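Local coordinates for protein acetyl xylan esterase (Metagenome, PDB 6XYC) that probably removes feruloyl and acetyl groups from complex natural xylans, as a serine esterase of the alpha/beta-hydrolase fold, at residues N78-S81 and S82-I86. Residues are numbered along the deposited sequence; the frame is centred on the assembly and turned at random.
Sequences NHRS and SMEAI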
loop_
_atom_site.group_PDB
_atom_site.type_symbol
_atom_site.label_atom_id
_atom_site.label_comp_id
_atom_site.label_asym_id
_atom_site.label_seq_id
_atom_site.Cartn_x
_atom_site.Cartn_y
_atom_site.Cartn_z
ATOM N N ASN A 78 -7.169 -4.151 6.843
ATOM C CA ASN A 78 -6.223 -4.469 7.901
ATOM C C ASN A 78 -5.164 -5.441 7.383
ATOM O O ASN A 78 -5.373 -6.159 6.406
ATOM C CB ASN A 78 -6.941 -5.080 9.108
ATOM C CG ASN A 78 -7.701 -4.057 9.923
ATOM O OD1 ASN A 78 -7.454 -2.855 9.841
ATOM N ND2 ASN A 78 -8.636 -4.541 10.730
ATOM N N HIS A 79 -4.008 -5.437 8.044
ATOM C CA HIS A 79 -2.995 -6.465 7.855
ATOM C C HIS A 79 -2.481 -6.854 9.233
ATOM O O HIS A 79 -2.702 -6.143 10.214
ATOM C CB HIS A 79 -1.842 -6.006 6.953
ATOM C CG HIS A 79 -1.041 -4.878 7.515
ATOM N ND1 HIS A 79 -0.162 -5.037 8.563
ATOM C CD2 HIS A 79 -0.989 -3.569 7.174
ATOM C CE1 HIS A 79 0.398 -3.873 8.843
ATOM N NE2 HIS A 79 -0.087 -2.965 8.015
ATOM N N ARG A 80 -1.814 -8.002 9.314
ATOM C CA ARG A 80 -1.330 -8.479 10.601
ATOM C C ARG A 80 -0.178 -7.613 11.097
ATOM O O ARG A 80 0.591 -7.048 10.313
ATOM C CB ARG A 80 -0.880 -9.934 10.506
ATOM C CG ARG A 80 -2.006 -10.943 10.607
ATOM C CD ARG A 80 -1.498 -12.343 10.309
ATOM N NE ARG A 80 -1.180 -12.507 8.898
ATOM C CZ ARG A 80 -0.543 -13.558 8.386
ATOM N NH1 ARG A 80 -0.159 -14.554 9.174
ATOM N NH2 ARG A 80 -0.296 -13.616 7.083
ATOM N N SER A 81 -0.070 -7.511 12.420
ATOM C CA SER A 81 1.006 -6.746 13.034
ATOM C C SER A 81 2.339 -7.466 12.873
ATOM O O SER A 81 2.415 -8.699 12.928
ATOM C CB SER A 81 0.714 -6.528 14.523
ATOM O OG SER A 81 1.846 -6.009 15.206
ATOM N N SER A 82 3.399 -6.685 12.663
ATOM C CA SER A 82 4.738 -7.256 12.661
ATOM C C SER A 82 5.035 -7.985 13.960
ATOM O O SER A 82 5.895 -8.872 13.978
ATOM C CB SER A 82 5.783 -6.165 12.429
ATOM O OG SER A 82 5.787 -5.232 13.494
ATOM N N MET A 83 4.352 -7.630 15.050
ATOM C CA MET A 83 4.592 -8.274 16.333
ATOM C C MET A 83 3.889 -9.619 16.464
ATOM O O MET A 83 4.222 -10.379 17.376
ATOM C CB MET A 83 4.152 -7.346 17.468
ATOM C CG MET A 83 4.988 -6.084 17.574
ATOM S SD MET A 83 4.333 -4.948 18.802
ATOM C CE MET A 83 2.825 -4.434 17.988
ATOM N N GLU A 84 2.943 -9.936 15.579
ATOM C CA GLU A 84 2.269 -11.229 15.596
ATOM C C GLU A 84 2.678 -12.143 14.449
ATOM O O GLU A 84 2.494 -13.358 14.554
ATOM C CB GLU A 84 0.741 -11.052 15.579
ATOM C CG GLU A 84 0.153 -10.541 14.276
ATOM C CD GLU A 84 -1.346 -10.273 14.377
ATOM O OE1 GLU A 84 -2.088 -11.162 14.845
ATOM O OE2 GLU A 84 -1.786 -9.173 13.980
ATOM N N ALA A 85 3.242 -11.600 13.376
ATOM C CA ALA A 85 3.676 -12.399 12.238
ATOM C C ALA A 85 4.745 -11.611 11.504
ATOM O O ALA A 85 4.542 -10.428 11.211
ATOM C CB ALA A 85 2.514 -12.714 11.296
ATOM N N ILE A 86 5.872 -12.250 11.192
ATOM C CA ILE A 86 6.956 -11.513 10.550
ATOM C C ILE A 86 6.776 -11.571 9.038
ATOM O O ILE A 86 5.946 -12.329 8.526
ATOM C CB ILE A 86 8.344 -12.033 10.976
ATOM C CG1 ILE A 86 8.589 -13.465 10.517
ATOM C CG2 ILE A 86 8.504 -11.924 12.489
ATOM C CD1 ILE A 86 10.044 -13.862 10.538
#
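The carboxylate of Glu84 and the guanidinium of Arg80 are turned 65° against each other and do not pair: Glu84 OE2 reaches the aliphatic root of the arginine, 3.7 Å from Arg80 CB, while Ala85 CB approaches the guanidinium obliquely, 3.9 Å from Arg80 NH1. The arginine's charge is met by a salt bridge to Asp93. Glu84 OE2 instead turns its anti lone pair to the backbone, taking a nearly straight bond from Ser81 N (2.9 Å, 167°), and also accepts from Asn53 ND2. Glu84 CG stands between its own N and carbonyl carbon (chi1 70°), and from there the extended chain carries the carboxylate back to Ser81 N. Ser81 is gripped at three points. Its carbonyl oxygen accepts from Ala85 N almost in line with C=O, and from Glu84 N well above the carbonyl plane, so the chain closes into a single helix-like turn. Its hydroxyl, pointing away from the serine's own nitrogen, lies beside the carbonyl carbon and receives Met83 N at 3.0 Å, the serine-to-i+2 bond of an ST turn; Met83 CE packs 3.3 Å from the same OG, which also bonds Phe51 O. Replacing Ser81 by an alanine would probably leave Met83 N and Phe51 O without this shared partner, and the turn without that link to the loop at Phe51. The whole turn lies in the loop between strand 73-77 and helix 89-103, where Gln90 of that helix bonds the carbonyls of Arg80 and Ala85, while Ser82 and Met83 touch Val192 of helix 189-193.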